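Local structure of oligopeptide-binding protein oppA (Lactococcus lactis, 3DRF) at residues A[260-273]-A[278-292]. The protein captures oligopeptides for the ABC transporter OppABCDF, which takes up the peptides longer than three residues that the bacterium needs to grow in milk. Sequence-based numbering, arbitrary orientation.
Sequences TAKSVAALSSSKYD and MVSSQYKQVKNLKGY
Leu267, on helix 263-268, fills the centre of an apolar patch facing helix 283-287 and the chain that follows it. Its CB meets Leu289 CD1 at 3.6 Å, the two side chains crossing at about a right angle. The two methyls part company: CD1 reaches Val286 CG2 and the sulfur of Met278, whereas CD2 lies against the Tyr292 ring, 3.6 Å from CE1. Met278 turns inward because its chain bends at chi3 (70°), which brings CE within 4.0 Å of Ser263 CB. One turn back from Leu267, Val264 lays CG2 against the amide of Gln285, 3.8 Å from OE1. Pro547 of strand 536-549 packs on both Leu267 and Val286.

Two hydrogen bonds close the ends of this patch. Tyr292 OH donates to Leu267 O over 2.7 Å, approaching in the carbonyl plane on a lone pair, and Leu267 O lies at the edge of the ring, near its plane. Leu267 O also accepts from Ser270 N, within the Schellman motif that terminates the helix, and a water donates to both Tyr292 OH and Tyr272 O. A phenylalanine in place of Tyr292 would probably take one of two donors from the Leu267 carbonyl and deprive the water of one acceptor. At the other end, Gln282 NE2 donates to Thr260 O (2.9 Å); the donor stands above the carbonyl plane, and the N-H...O angle is 143°. Gln40 of strand 34-40 bonds to Gln282 OE1, so both ends of the amide are held and its flip state is fixed.

On the periphery of this venus fly-trap receptor, the two segments flank strand 274-276, an edge strand of the five-stranded mixed sheet. The apolar middle brings them together, while the directional bonds at Leu267 O and Thr260 O fix their relative position.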
# COMPACT_ATOMS: atom_id res chain seq x y z
N THR A 260 -7.85 -16.08 -9.46
CA THR A 260 -8.83 -15.31 -10.20
C THR A 260 -9.72 -16.21 -11.06
O THR A 260 -10.93 -16.00 -11.12
CB THR A 260 -8.12 -14.27 -11.05
OG1 THR A 260 -7.18 -13.58 -10.21
CG2 THR A 260 -9.11 -13.29 -11.63
N ALA A 261 -9.14 -17.23 -11.68
CA ALA A 261 -9.89 -18.13 -12.61
C ALA A 261 -10.82 -19.08 -11.89
O ALA A 261 -11.73 -19.57 -12.48
CB ALA A 261 -8.89 -18.93 -13.45
N LYS A 262 -10.61 -19.30 -10.60
CA LYS A 262 -11.44 -20.21 -9.81
C LYS A 262 -12.45 -19.52 -8.88
O LYS A 262 -13.21 -20.15 -8.25
CB LYS A 262 -10.57 -21.21 -9.03
CG LYS A 262 -9.78 -22.17 -9.98
CD LYS A 262 -8.87 -23.13 -9.24
CE LYS A 262 -8.26 -24.11 -10.23
NZ LYS A 262 -9.37 -24.94 -10.70
N SER A 263 -12.42 -18.20 -8.85
CA SER A 263 -13.23 -17.46 -7.86
C SER A 263 -14.76 -17.56 -8.04
O SER A 263 -15.44 -17.80 -7.10
CB SER A 263 -12.82 -15.97 -7.83
OG SER A 263 -11.53 -15.84 -7.23
N VAL A 264 -15.25 -17.31 -9.23
CA VAL A 264 -16.71 -17.35 -9.46
C VAL A 264 -17.29 -18.77 -9.17
O VAL A 264 -18.27 -18.90 -8.56
CB VAL A 264 -17.08 -16.81 -10.91
CG1 VAL A 264 -18.56 -17.06 -11.19
CG2 VAL A 264 -16.72 -15.33 -10.99
N ALA A 265 -16.59 -19.79 -9.62
CA ALA A 265 -17.02 -21.17 -9.40
C ALA A 265 -17.02 -21.45 -7.88
O ALA A 265 -17.84 -22.17 -7.40
CB ALA A 265 -16.04 -22.15 -10.12
N ALA A 266 -16.07 -20.89 -7.14
CA ALA A 266 -16.04 -21.05 -5.68
C ALA A 266 -17.25 -20.44 -5.00
O ALA A 266 -17.74 -20.97 -4.07
CB ALA A 266 -14.72 -20.46 -5.09
N LEU A 267 -17.72 -19.33 -5.51
CA LEU A 267 -18.96 -18.77 -5.02
C LEU A 267 -20.17 -19.61 -5.44
O LEU A 267 -21.02 -19.83 -4.64
CB LEU A 267 -19.15 -17.33 -5.53
CG LEU A 267 -18.07 -16.31 -5.08
CD1 LEU A 267 -18.20 -15.00 -5.92
CD2 LEU A 267 -18.26 -16.02 -3.59
N SER A 268 -20.20 -20.09 -6.67
CA SER A 268 -21.32 -20.90 -7.14
C SER A 268 -21.45 -22.21 -6.32
O SER A 268 -22.51 -22.68 -6.11
CB SER A 268 -21.18 -21.20 -8.64
OG SER A 268 -21.19 -20.02 -9.38
N SER A 269 -20.35 -22.74 -5.87
CA SER A 269 -20.35 -24.01 -5.12
C SER A 269 -20.37 -23.79 -3.59
O SER A 269 -20.31 -24.72 -2.83
CB SER A 269 -19.13 -24.81 -5.51
OG SER A 269 -17.94 -24.29 -4.94
N SER A 270 -20.42 -22.54 -3.15
CA SER A 270 -20.39 -22.19 -1.70
C SER A 270 -19.13 -22.62 -0.99
O SER A 270 -19.15 -22.88 0.19
CB SER A 270 -21.64 -22.76 -0.99
OG SER A 270 -22.79 -22.07 -1.34
N LYS A 271 -18.04 -22.69 -1.70
CA LYS A 271 -16.75 -22.99 -1.11
C LYS A 271 -16.30 -21.91 -0.08
O LYS A 271 -15.67 -22.23 0.89
CB LYS A 271 -15.70 -23.15 -2.19
CG LYS A 271 -14.27 -23.60 -1.76
CD LYS A 271 -13.42 -23.95 -2.96
CE LYS A 271 -11.95 -24.09 -2.63
NZ LYS A 271 -11.76 -25.26 -1.91
N TYR A 272 -16.68 -20.66 -0.34
CA TYR A 272 -16.39 -19.53 0.56
C TYR A 272 -17.65 -18.76 0.88
O TYR A 272 -18.47 -18.57 0.02
CB TYR A 272 -15.33 -18.60 -0.07
CG TYR A 272 -14.04 -19.35 -0.35
CD1 TYR A 272 -13.26 -19.87 0.70
CD2 TYR A 272 -13.57 -19.56 -1.63
CE1 TYR A 272 -12.13 -20.53 0.46
CE2 TYR A 272 -12.42 -20.25 -1.86
CZ TYR A 272 -11.69 -20.73 -0.81
OH TYR A 272 -10.54 -21.43 -1.01
N ASP A 273 -17.77 -18.30 2.10
CA ASP A 273 -18.82 -17.39 2.51
C ASP A 273 -18.57 -15.97 2.04
O ASP A 273 -19.49 -15.25 1.75
CB ASP A 273 -18.98 -17.37 4.04
CG ASP A 273 -19.37 -18.71 4.60
OD1 ASP A 273 -20.44 -19.18 4.19
OD2 ASP A 273 -18.69 -19.26 5.44
N MET A 278 -11.73 -9.21 -5.08
CA MET A 278 -12.10 -9.63 -6.43
C MET A 278 -11.99 -8.53 -7.46
O MET A 278 -12.34 -7.43 -7.19
CB MET A 278 -13.52 -10.23 -6.44
CG MET A 278 -13.60 -11.55 -5.69
SD MET A 278 -15.25 -12.31 -5.82
CE MET A 278 -15.28 -12.82 -7.57
N VAL A 279 -11.49 -8.90 -8.64
CA VAL A 279 -11.25 -7.97 -9.74
C VAL A 279 -12.58 -7.39 -10.29
O VAL A 279 -13.62 -8.02 -10.29
CB VAL A 279 -10.45 -8.64 -10.89
CG1 VAL A 279 -8.97 -8.83 -10.47
CG2 VAL A 279 -11.10 -9.94 -11.41
N SER A 280 -12.49 -6.18 -10.79
CA SER A 280 -13.64 -5.47 -11.34
C SER A 280 -14.32 -6.21 -12.50
O SER A 280 -15.52 -6.11 -12.66
CB SER A 280 -13.20 -4.09 -11.81
OG SER A 280 -12.78 -3.28 -10.72
N SER A 281 -13.55 -6.98 -13.26
CA SER A 281 -14.10 -7.66 -14.45
C SER A 281 -15.12 -8.77 -14.10
O SER A 281 -15.86 -9.16 -14.93
CB SER A 281 -13.01 -8.24 -15.32
OG SER A 281 -12.27 -9.23 -14.62
N GLN A 282 -15.09 -9.26 -12.87
CA GLN A 282 -16.03 -10.29 -12.42
C GLN A 282 -17.29 -9.78 -11.75
O GLN A 282 -18.11 -10.52 -11.34
CB GLN A 282 -15.26 -11.24 -11.46
CG GLN A 282 -14.17 -12.07 -12.18
CD GLN A 282 -13.27 -12.82 -11.25
OE1 GLN A 282 -13.27 -12.61 -10.07
NE2 GLN A 282 -12.50 -13.68 -11.81
N TYR A 283 -17.42 -8.47 -11.63
CA TYR A 283 -18.51 -7.85 -10.87
C TYR A 283 -19.91 -8.26 -11.36
O TYR A 283 -20.77 -8.55 -10.57
CB TYR A 283 -18.34 -6.31 -10.91
CG TYR A 283 -19.29 -5.51 -10.02
CD1 TYR A 283 -19.52 -5.86 -8.68
CD2 TYR A 283 -19.87 -4.35 -10.48
CE1 TYR A 283 -20.32 -5.10 -7.87
CE2 TYR A 283 -20.68 -3.61 -9.67
CZ TYR A 283 -20.90 -3.99 -8.38
OH TYR A 283 -21.69 -3.21 -7.53
N LYS A 284 -20.10 -8.29 -12.68
CA LYS A 284 -21.42 -8.64 -13.23
C LYS A 284 -21.74 -10.12 -12.93
O LYS A 284 -22.81 -10.44 -12.53
CB LYS A 284 -21.48 -8.33 -14.72
CG LYS A 284 -22.83 -8.59 -15.27
CD LYS A 284 -22.95 -8.03 -16.63
CE LYS A 284 -23.63 -6.69 -16.69
NZ LYS A 284 -23.75 -6.19 -18.12
N GLN A 285 -20.79 -11.01 -13.14
CA GLN A 285 -20.95 -12.42 -12.79
C GLN A 285 -21.35 -12.59 -11.34
O GLN A 285 -22.17 -13.39 -11.02
CB GLN A 285 -19.68 -13.24 -13.11
CG GLN A 285 -19.29 -13.33 -14.52
CD GLN A 285 -18.21 -14.34 -14.69
OE1 GLN A 285 -17.05 -14.04 -14.54
NE2 GLN A 285 -18.60 -15.55 -14.98
N VAL A 286 -20.70 -11.83 -10.46
CA VAL A 286 -20.97 -11.93 -9.03
C VAL A 286 -22.35 -11.42 -8.66
O VAL A 286 -23.03 -11.97 -7.87
CB VAL A 286 -19.86 -11.19 -8.22
CG1 VAL A 286 -20.26 -11.08 -6.75
CG2 VAL A 286 -18.52 -11.93 -8.39
N LYS A 287 -22.74 -10.32 -9.26
CA LYS A 287 -24.11 -9.79 -9.02
C LYS A 287 -25.15 -10.77 -9.59
O LYS A 287 -26.24 -10.74 -9.10
CB LYS A 287 -24.27 -8.40 -9.67
CG LYS A 287 -23.53 -7.28 -8.95
CD LYS A 287 -23.85 -5.89 -9.61
CE LYS A 287 -23.14 -5.72 -10.92
NZ LYS A 287 -23.49 -4.40 -11.56
N ASN A 288 -24.81 -11.56 -10.60
CA ASN A 288 -25.71 -12.54 -11.26
C ASN A 288 -25.97 -13.74 -10.31
O ASN A 288 -26.90 -14.48 -10.51
CB ASN A 288 -25.14 -13.05 -12.59
CG ASN A 288 -25.25 -12.05 -13.76
OD1 ASN A 288 -25.87 -11.02 -13.66
ND2 ASN A 288 -24.58 -12.36 -14.86
N LEU A 289 -25.13 -13.95 -9.31
CA LEU A 289 -25.26 -15.14 -8.45
C LEU A 289 -26.40 -15.05 -7.47
O LEU A 289 -26.66 -14.08 -6.89
CB LEU A 289 -23.96 -15.42 -7.70
CG LEU A 289 -22.78 -15.78 -8.61
CD1 LEU A 289 -21.57 -15.97 -7.77
CD2 LEU A 289 -22.98 -16.98 -9.57
N LYS A 290 -27.05 -16.18 -7.26
CA LYS A 290 -28.04 -16.28 -6.24
C LYS A 290 -27.36 -16.66 -4.90
O LYS A 290 -26.36 -17.35 -4.85
CB LYS A 290 -29.07 -17.33 -6.65
CG LYS A 290 -29.87 -16.96 -7.94
CD LYS A 290 -30.41 -15.52 -7.99
CE LYS A 290 -31.01 -15.18 -9.33
NZ LYS A 290 -31.33 -13.72 -9.42
N GLY A 291 -27.94 -16.16 -3.85
CA GLY A 291 -27.50 -16.49 -2.51
C GLY A 291 -26.46 -15.60 -1.86
O GLY A 291 -26.04 -15.89 -0.80
N TYR A 292 -26.13 -14.51 -2.55
CA TYR A 292 -25.13 -13.54 -2.04
C TYR A 292 -25.68 -12.10 -2.02
O TYR A 292 -26.45 -11.75 -2.86
CB TYR A 292 -23.87 -13.60 -2.92
CG TYR A 292 -23.04 -14.88 -2.74
CD1 TYR A 292 -22.03 -14.98 -1.79
CD2 TYR A 292 -23.29 -16.00 -3.52
CE1 TYR A 292 -21.33 -16.13 -1.62
CE2 TYR A 292 -22.63 -17.11 -3.35
CZ TYR A 292 -21.65 -17.21 -2.42
OH TYR A 292 -20.95 -18.37 -2.35
O HOH W 1 -21.11 -19.47 0.17